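Local coordinates for pyruvate kinase (Cryptosporidium parvum, PDB 4DRS), which probably catalyses the last step of glycolysis, moving a phosphoryl group from phosphoenolpyruvate to ADP to give pyruvate and ATP, at residues R44-I49 with Q384-I389; S282-S285 with G289-V292; C312-C317 with K322-A327; E332-S337 with F372-V377. All coordinates share one frame; numbering follows the deposited sequence.

Contact 1 (R44-I49 with Q384-I389); sequences RKTQII and QAETCI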
# COMPACT_ATOMS: atom_id res chain seq x y z
N ARG A 44 28.57 -9.20 -5.11
CA ARG A 44 28.24 -8.97 -3.71
C ARG A 44 28.32 -7.49 -3.29
O ARG A 44 29.24 -6.77 -3.68
CB ARG A 44 29.15 -9.84 -2.83
CG ARG A 44 29.08 -9.55 -1.34
CD ARG A 44 30.09 -10.37 -0.56
NE ARG A 44 31.40 -10.44 -1.22
CZ ARG A 44 32.32 -9.49 -1.20
NH1 ARG A 44 32.10 -8.35 -0.56
NH2 ARG A 44 33.46 -9.67 -1.83
N LYS A 45 27.35 -7.06 -2.50
CA LYS A 45 27.27 -5.67 -2.04
C LYS A 45 27.77 -5.50 -0.62
O LYS A 45 28.46 -4.53 -0.30
CB LYS A 45 25.84 -5.14 -2.15
CG LYS A 45 25.35 -4.99 -3.58
CD LYS A 45 23.88 -4.63 -3.61
CE LYS A 45 23.34 -4.67 -5.03
NZ LYS A 45 24.16 -3.82 -5.94
N THR A 46 27.43 -6.46 0.24
CA THR A 46 27.85 -6.43 1.63
C THR A 46 29.37 -6.54 1.73
O THR A 46 29.99 -7.43 1.14
CB THR A 46 27.18 -7.55 2.43
OG1 THR A 46 25.77 -7.51 2.20
CG2 THR A 46 27.45 -7.38 3.94
N GLN A 47 29.96 -5.62 2.47
CA GLN A 47 31.40 -5.57 2.65
C GLN A 47 31.85 -6.62 3.66
O GLN A 47 31.09 -7.02 4.55
CB GLN A 47 31.83 -4.18 3.10
CG GLN A 47 31.37 -3.04 2.19
CD GLN A 47 32.17 -2.92 0.90
OE1 GLN A 47 32.99 -3.78 0.56
NE2 GLN A 47 31.93 -1.84 0.16
N ILE A 48 33.09 -7.08 3.52
CA ILE A 48 33.63 -8.12 4.38
C ILE A 48 34.88 -7.64 5.10
O ILE A 48 35.85 -7.22 4.46
CB ILE A 48 33.93 -9.42 3.59
CG1 ILE A 48 32.63 -10.06 3.09
CG2 ILE A 48 34.71 -10.41 4.46
CD1 ILE A 48 32.83 -11.27 2.20
N ILE A 49 34.83 -7.69 6.42
CA ILE A 49 35.97 -7.40 7.28
C ILE A 49 36.61 -8.72 7.73
O ILE A 49 35.91 -9.62 8.19
CB ILE A 49 35.57 -6.57 8.51
CG1 ILE A 49 34.92 -5.25 8.09
CG2 ILE A 49 36.78 -6.31 9.40
CD1 ILE A 49 34.44 -4.39 9.24
N GLN A 384 24.12 -14.48 -2.25
CA GLN A 384 22.89 -15.25 -2.31
C GLN A 384 21.76 -14.57 -1.53
O GLN A 384 20.63 -14.49 -2.01
CB GLN A 384 23.16 -16.67 -1.79
CG GLN A 384 22.33 -17.77 -2.46
CD GLN A 384 22.39 -17.74 -3.98
OE1 GLN A 384 23.45 -17.61 -4.58
NE2 GLN A 384 21.23 -17.89 -4.61
N ALA A 385 22.08 -14.04 -0.35
CA ALA A 385 21.09 -13.35 0.50
C ALA A 385 20.58 -12.08 -0.16
O ALA A 385 19.41 -11.72 -0.02
CB ALA A 385 21.67 -13.06 1.87
N GLU A 386 21.46 -11.41 -0.89
CA GLU A 386 21.12 -10.19 -1.62
C GLU A 386 20.14 -10.42 -2.79
O GLU A 386 19.46 -9.49 -3.22
CB GLU A 386 22.39 -9.47 -2.09
CG GLU A 386 23.12 -8.77 -0.95
CD GLU A 386 24.61 -8.54 -1.19
OE1 GLU A 386 25.08 -8.68 -2.34
OE2 GLU A 386 25.31 -8.21 -0.21
N THR A 387 20.05 -11.66 -3.28
CA THR A 387 19.04 -11.99 -4.31
C THR A 387 17.62 -12.11 -3.72
O THR A 387 16.64 -12.08 -4.45
CB THR A 387 19.38 -13.27 -5.12
OG1 THR A 387 19.28 -14.42 -4.27
CG2 THR A 387 20.77 -13.19 -5.72
N CYS A 388 17.54 -12.23 -2.39
CA CYS A 388 16.26 -12.35 -1.69
C CYS A 388 15.62 -11.00 -1.39
O CYS A 388 14.51 -10.94 -0.85
CB CYS A 388 16.45 -13.12 -0.38
SG CYS A 388 17.05 -14.81 -0.59
N ILE A 389 16.31 -9.92 -1.74
CA ILE A 389 15.85 -8.57 -1.43
C ILE A 389 14.88 -8.07 -2.49
O ILE A 389 15.15 -8.17 -3.69
CB ILE A 389 17.04 -7.59 -1.28
CG1 ILE A 389 17.92 -7.98 -0.09
CG2 ILE A 389 16.54 -6.15 -1.13
CD1 ILE A 389 19.20 -7.18 0.07

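Contact 2 (S282-S285 with G289-V292); sequences SICS and GIMV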
# COMPACT_ATOMS: atom_id res chain seq x y z
N SER A 282 22.31 7.78 21.30
CA SER A 282 23.36 8.76 21.53
C SER A 282 24.67 8.34 20.85
O SER A 282 25.29 9.12 20.13
CB SER A 282 23.54 8.96 23.03
OG SER A 282 24.71 9.69 23.34
N ILE A 283 25.06 7.09 21.07
CA ILE A 283 26.29 6.54 20.51
C ILE A 283 26.26 6.54 18.98
O ILE A 283 27.19 7.03 18.33
CB ILE A 283 26.58 5.13 21.07
CG1 ILE A 283 26.75 5.18 22.59
CG2 ILE A 283 27.81 4.52 20.40
CD1 ILE A 283 26.57 3.86 23.30
N CYS A 284 25.17 6.00 18.42
CA CYS A 284 24.96 5.95 16.98
C CYS A 284 24.99 7.34 16.35
O CYS A 284 25.60 7.54 15.30
CB CYS A 284 23.63 5.26 16.67
SG CYS A 284 23.22 5.17 14.91
N SER A 285 24.33 8.29 17.00
CA SER A 285 24.27 9.68 16.55
C SER A 285 25.66 10.36 16.55
O SER A 285 25.94 11.19 15.70
CB SER A 285 23.29 10.45 17.43
OG SER A 285 23.29 11.83 17.10
N GLY A 289 29.94 5.08 12.55
CA GLY A 289 29.40 3.75 12.30
C GLY A 289 29.25 2.95 13.58
O GLY A 289 29.77 3.34 14.64
N ILE A 290 28.53 1.83 13.49
CA ILE A 290 28.30 0.93 14.61
C ILE A 290 28.79 -0.49 14.31
O ILE A 290 28.64 -0.99 13.19
CB ILE A 290 26.80 0.90 15.01
CG1 ILE A 290 26.37 2.23 15.65
CG2 ILE A 290 26.46 -0.29 15.91
CD1 ILE A 290 27.09 2.60 16.93
N MET A 291 29.39 -1.13 15.30
CA MET A 291 29.66 -2.56 15.26
C MET A 291 28.89 -3.26 16.37
O MET A 291 28.95 -2.86 17.54
CB MET A 291 31.16 -2.84 15.39
CG MET A 291 31.54 -4.31 15.23
SD MET A 291 33.30 -4.65 15.51
CE MET A 291 34.07 -3.69 14.20
N VAL A 292 28.14 -4.29 16.00
CA VAL A 292 27.46 -5.15 16.96
C VAL A 292 28.33 -6.38 17.17
O VAL A 292 28.54 -7.17 16.24
CB VAL A 292 26.06 -5.56 16.47
CG1 VAL A 292 25.39 -6.47 17.49
CG2 VAL A 292 25.21 -4.33 16.21

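Contact 3 (C312-C317 with K322-A327); sequences CMISKC and KPVVTA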
# COMPACT_ATOMS: atom_id res chain seq x y z
N CYS A 312 17.25 -4.71 15.96
CA CYS A 312 16.85 -3.34 16.24
C CYS A 312 17.96 -2.32 15.97
O CYS A 312 17.71 -1.28 15.36
CB CYS A 312 16.34 -3.21 17.68
SG CYS A 312 16.02 -1.49 18.15
N MET A 313 19.18 -2.62 16.41
CA MET A 313 20.32 -1.73 16.17
C MET A 313 20.66 -1.59 14.68
O MET A 313 21.01 -0.50 14.23
CB MET A 313 21.56 -2.18 16.97
CG MET A 313 21.44 -1.92 18.46
SD MET A 313 22.93 -2.35 19.40
CE MET A 313 22.82 -4.13 19.53
N ILE A 314 20.52 -2.68 13.94
CA ILE A 314 20.74 -2.65 12.49
C ILE A 314 19.73 -1.74 11.79
O ILE A 314 20.12 -0.88 10.99
CB ILE A 314 20.75 -4.07 11.87
CG1 ILE A 314 21.99 -4.85 12.36
CG2 ILE A 314 20.74 -4.00 10.35
CD1 ILE A 314 22.01 -6.31 11.96
N SER A 315 18.44 -1.90 12.10
CA SER A 315 17.38 -1.07 11.52
C SER A 315 17.60 0.41 11.80
O SER A 315 17.45 1.24 10.89
CB SER A 315 16.01 -1.48 12.05
OG SER A 315 15.61 -2.71 11.48
N LYS A 316 17.93 0.74 13.04
CA LYS A 316 18.21 2.11 13.44
C LYS A 316 19.40 2.72 12.68
O LYS A 316 19.35 3.89 12.30
CB LYS A 316 18.43 2.22 14.95
CG LYS A 316 17.15 2.02 15.76
CD LYS A 316 17.42 2.17 17.24
CE LYS A 316 16.14 2.48 17.99
NZ LYS A 316 16.43 3.15 19.29
N CYS A 317 20.44 1.92 12.45
CA CYS A 317 21.59 2.37 11.65
C CYS A 317 21.20 2.59 10.19
O CYS A 317 21.69 3.53 9.56
CB CYS A 317 22.75 1.38 11.74
SG CYS A 317 23.54 1.33 13.36
N LYS A 322 23.89 5.31 8.88
CA LYS A 322 25.21 5.02 9.43
C LYS A 322 25.56 3.56 9.14
O LYS A 322 24.74 2.68 9.39
CB LYS A 322 25.25 5.26 10.95
CG LYS A 322 25.05 6.70 11.40
CD LYS A 322 26.31 7.53 11.23
CE LYS A 322 26.06 8.99 11.58
NZ LYS A 322 25.91 9.19 13.05
N PRO A 323 26.77 3.30 8.61
CA PRO A 323 27.17 1.91 8.32
C PRO A 323 27.15 1.06 9.59
O PRO A 323 27.55 1.54 10.66
CB PRO A 323 28.60 2.04 7.81
CG PRO A 323 28.79 3.49 7.49
CD PRO A 323 27.85 4.26 8.36
N VAL A 324 26.65 -0.17 9.48
CA VAL A 324 26.61 -1.09 10.62
C VAL A 324 27.30 -2.41 10.29
O VAL A 324 27.09 -3.01 9.23
CB VAL A 324 25.17 -1.33 11.14
CG1 VAL A 324 24.29 -1.99 10.07
CG2 VAL A 324 25.18 -2.16 12.42
N VAL A 325 28.14 -2.85 11.23
CA VAL A 325 28.93 -4.06 11.08
C VAL A 325 28.40 -5.15 12.01
O VAL A 325 28.33 -4.95 13.23
CB VAL A 325 30.42 -3.79 11.39
CG1 VAL A 325 31.26 -5.06 11.19
CG2 VAL A 325 30.96 -2.65 10.55
N THR A 326 28.03 -6.29 11.44
CA THR A 326 27.67 -7.48 12.21
C THR A 326 28.89 -8.38 12.38
O THR A 326 29.53 -8.76 11.40
CB THR A 326 26.52 -8.25 11.53
OG1 THR A 326 25.33 -7.47 11.61
CG2 THR A 326 26.27 -9.60 12.21
N ALA A 327 29.20 -8.73 13.62
CA ALA A 327 30.44 -9.42 13.95
C ALA A 327 30.32 -10.20 15.24
O ALA A 327 30.79 -9.75 16.28
CB ALA A 327 31.57 -8.41 14.07

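Contact 4 (E332-S337 with F372-V377); sequences ESMIKS and FDAVNV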
# COMPACT_ATOMS: atom_id res chain seq x y z
N GLU A 332 32.28 -19.98 13.53
CA GLU A 332 33.08 -20.68 14.55
C GLU A 332 33.64 -22.02 14.07
O GLU A 332 34.83 -22.28 14.22
CB GLU A 332 32.26 -20.92 15.82
CG GLU A 332 32.07 -19.69 16.71
CD GLU A 332 31.12 -19.94 17.85
OE1 GLU A 332 29.99 -20.41 17.60
OE2 GLU A 332 31.49 -19.67 19.01
N SER A 333 32.77 -22.85 13.50
CA SER A 333 33.12 -24.19 13.03
C SER A 333 34.23 -24.21 11.97
O SER A 333 34.76 -25.28 11.65
CB SER A 333 31.88 -24.91 12.50
OG SER A 333 32.21 -26.09 11.78
N MET A 334 34.58 -23.04 11.44
CA MET A 334 35.57 -22.95 10.37
C MET A 334 36.99 -22.62 10.86
O MET A 334 37.84 -22.17 10.09
CB MET A 334 35.11 -21.98 9.28
CG MET A 334 33.80 -22.40 8.62
SD MET A 334 33.45 -21.53 7.08
CE MET A 334 34.54 -22.41 5.95
N ILE A 335 37.22 -22.86 12.15
CA ILE A 335 38.55 -22.79 12.74
C ILE A 335 39.16 -24.20 12.72
O ILE A 335 40.38 -24.36 12.74
CB ILE A 335 38.51 -22.23 14.18
CG1 ILE A 335 37.90 -20.82 14.19
CG2 ILE A 335 39.90 -22.20 14.82
CD1 ILE A 335 37.55 -20.29 15.56
N LYS A 336 38.29 -25.21 12.66
CA LYS A 336 38.70 -26.61 12.70
C LYS A 336 37.99 -27.47 11.64
O LYS A 336 38.01 -28.70 11.72
CB LYS A 336 38.47 -27.19 14.09
CG LYS A 336 39.46 -26.74 15.16
CD LYS A 336 38.92 -26.96 16.57
CE LYS A 336 38.83 -28.44 16.94
NZ LYS A 336 40.17 -29.08 17.12
N SER A 337 37.36 -26.82 10.66
CA SER A 337 36.62 -27.54 9.62
C SER A 337 36.67 -26.82 8.26
O SER A 337 36.70 -25.59 8.20
CB SER A 337 35.16 -27.77 10.05
OG SER A 337 34.45 -28.54 9.09
N PHE A 372 40.96 -19.04 4.22
CA PHE A 372 40.53 -18.74 2.85
C PHE A 372 39.15 -19.30 2.51
O PHE A 372 38.35 -18.63 1.86
CB PHE A 372 41.56 -19.22 1.83
CG PHE A 372 42.93 -18.65 2.04
CD1 PHE A 372 43.24 -17.36 1.60
CD2 PHE A 372 43.92 -19.39 2.68
CE1 PHE A 372 44.50 -16.83 1.80
CE2 PHE A 372 45.19 -18.87 2.87
CZ PHE A 372 45.48 -17.59 2.43
N ASP A 373 38.89 -20.52 2.97
CA ASP A 373 37.59 -21.18 2.77
C ASP A 373 36.44 -20.37 3.36
O ASP A 373 35.40 -20.19 2.71
CB ASP A 373 37.61 -22.59 3.36
CG ASP A 373 38.48 -23.55 2.56
OD1 ASP A 373 38.40 -23.55 1.31
OD2 ASP A 373 39.24 -24.33 3.19
N ALA A 374 36.63 -19.88 4.59
CA ALA A 374 35.60 -19.13 5.31
C ALA A 374 35.15 -17.86 4.58
O ALA A 374 33.95 -17.66 4.35
CB ALA A 374 36.08 -18.80 6.72
N VAL A 375 36.11 -17.01 4.21
CA VAL A 375 35.83 -15.77 3.49
C VAL A 375 35.03 -16.05 2.22
O VAL A 375 34.03 -15.39 1.95
CB VAL A 375 37.13 -15.03 3.10
CG1 VAL A 375 36.81 -13.69 2.45
CG2 VAL A 375 38.00 -14.81 4.32
N ASN A 376 35.48 -17.05 1.47
CA ASN A 376 34.86 -17.41 0.21
C ASN A 376 33.41 -17.86 0.38
O ASN A 376 32.52 -17.44 -0.35
CB ASN A 376 35.69 -18.48 -0.50
CG ASN A 376 35.29 -18.68 -1.94
OD1 ASN A 376 34.38 -19.46 -2.24
ND2 ASN A 376 35.95 -17.96 -2.84
N VAL A 377 33.19 -18.72 1.38
CA VAL A 377 31.85 -19.13 1.79
C VAL A 377 30.99 -17.92 2.19
O VAL A 377 29.88 -17.74 1.67
CB VAL A 377 31.94 -20.18 2.93
CG1 VAL A 377 30.63 -20.28 3.72
CG2 VAL A 377 32.34 -21.54 2.37

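Contact 1 (R44-I49 with Q384-I389)
The carboxylate of E386 reaches across to the backbone of K45 and T46 and is gripped by three hydrogen bonds. OE1 takes the amide of K45 (N to OE1, 2.8 Å), while OE2 takes both the amide of T46 (N to OE2, 2.8 Å) and its hydroxyl (OG1 to OE2, 2.6 Å). The two amides meet their oxygens on the syn side, each about 25° out of the carboxylate plane, whereas OG1 lies nearly on the C-O axis of OE2. Threonine can supply two donors to one oxygen because OG1 sits beside its own backbone N (chi1 -50°). Glutamate suits the helix side of the gap, its chain extended beyond CG so that the acid spans it. K45 lays its CB alongside OE1, 3.6 Å away, then carries its ammonium elsewhere, to S447 O. R44 likewise turns off, NH1 bonding T46 O at 2.9 Å and NE bonding S379 OG. The three donors probably favour the ionised acid in this buried place. The bonds tie the end region of helix 371-386 to the residues leading into barrel strand 47-51, with V352 of helix 342-354 touching T46 and E386, and Y391 of helix 391-401 touching K45 and E386.

Contact 2 (S282-S285 with G289-V292)
I290 pushes the end of its side chain against helix 280-286, and its CD1 carries most of the contact. That methyl lies 4.0 Å from C284 CA and equally 4.0 Å from I283 CG2, so it rests where the backbone of one helical residue meets the branch methyl of the one before. The side chains of I283 and I290 cross at about a right angle. Behind CD1, I290 CG1 faces C284 CB at 4.2 Å, a looser approach. These are dispersion contacts between carbon atoms, and isoleucine suits the strand because its CG1-CD1 arm is long enough to reach the helix backbone.

The torsions of I290 explain the fit. CG1 lies opposite the carbonyl carbon (chi1 -70°), and a second bend (chi2 -61°) folds CD1 round instead of letting the chain run straight. C284, a small residue, leaves the isoleucine close access to the helix backbone.

Further out, C317 of helix 306-320 touches both C284 and I290, while S269 and I271 of strand 266-271 touch I283. The helix end is held by polar bonds as well: C284 O accepts K322 NZ, and I283 O accepts S287 OG in the short turn that leads to the strand. Backbone bonds join G289 to S269 on one neighbour and I290 to P323 and V325 on the other. Strand 289-293 therefore lies in the parallel barrel between strands 266-271 and 324-327, with helices 280-286 and 306-320 packed on its outer side.

Contact 3 (C312-C317 with K322-A327)
At a tight helix-to-strand return of the parallel barrel, C317 in helix 306-320 leans on V324 of strand 324-327. The axes of helix segment 312-317 and strand segment 324-327 run nearly antiparallel (158°), 9.1 Å apart at their closest. The chain reverses over a few residues, and the reversal is closed by one backbone bond, K322 N to C317 O at 2.9 Å.

C317 packs its short side chain against the start of the strand. Its CB lies 3.3 Å from K322 O and 3.7 Å from V324 CB, and its SG lies 3.8 Å from V324 CB, with CG2 next. A small, fairly apolar cysteine fits this narrow gap next to the turn. One turn back along the helix, I314 brings a longer side chain: its CD1 extends to T326 OG1 at 3.5 Å, while CG2 meets V324 CG1 at 4.1 Å. V324 holds CG1 between its backbone N and carbonyl carbon (chi1 63°), which spreads its two methyls, CG1 on CG2 of I314 and CG2 beside its CG1.

K322 takes its ammonium away from helix 306-320, to C284 O of helix 280-286 and S287 O, and the hydroxyl of T326 has its polar partner in S356 OG. On the far side, C312 forms a disulfide with C26 of the second subunit, so the helix is also fastened across an interface. A helix that runs back outside the barrel and leads into the next parallel strand of a closed eight-stranded sheet is characteristic of the (beta/alpha)8, or TIM, barrel.

Contact 4 (E332-S337 with F372-V377)
M334 carries this contact almost alone, laying its thioether against the N-terminal half of helix 371-386. The packed part centres on A374. The terminal methyl CE comes to 3.5 Å from A374 CA, and SD stands 3.8 Å from A374 CB, so the side chain lies directly on the helix backbone. Alanine suits the spot because its single methyl lets the sulfur approach. Methionine suits the loop because its unbranched chain can bend at the end: after an extended step at chi2 (-165°), chi3 of 78° turns CE toward the helix surface. The root of the side chain follows at a wider spacing, with M334 CB 4.2 Å from A374 CB. P340 touches both M334 and V377, and L331 touches A374, adding loop residues to the patch.

The other side is looser, and it is formed by two partly exposed residues of the helix. D373 presents only its CB to the methionine, 4.0 Å from M334 CE, and it lies at the edge of the patch, a place where a carboxylate can stay near water. One turn further on, V377 CG2 is 4.3 Å from M334 CE, the slackest of these approaches. I335 N bonds E332 O at 3.2 Å within the loop, and S333 N bonds E344 OE2 of helix 342-354.

M334 thus packs the loop after strand 324-327 on helix 371-386, which comes after the last barrel strand, 358-361, as loops and outer helices meet in a (beta/alpha)8 barrel.

In the fold
All four contacts serve the same parallel barrel. Contacts 2 and 3 form one continuous region, with centres about 8 Å apart: their strands are neighbours in the sheet, I290 O bonds V325 N, and C317 belongs to the packing of both. Contacts 1 and 3 touch where I49 packs on V325. Contacts 1 and 4 share helix 371-386, one near each end, with I48 packing on V375 between them. Contacts 1, 2 and 3 are buried, whereas contact 4 is only partly buried. Chemistry follows place: a buried carboxylate meets backbone donors in contact 1, aliphatic and sulfur-bearing side chains fill contacts 2 and 3, a backbone bond closes contact 3, and a single methionine lies on the helix backbone in contact 4.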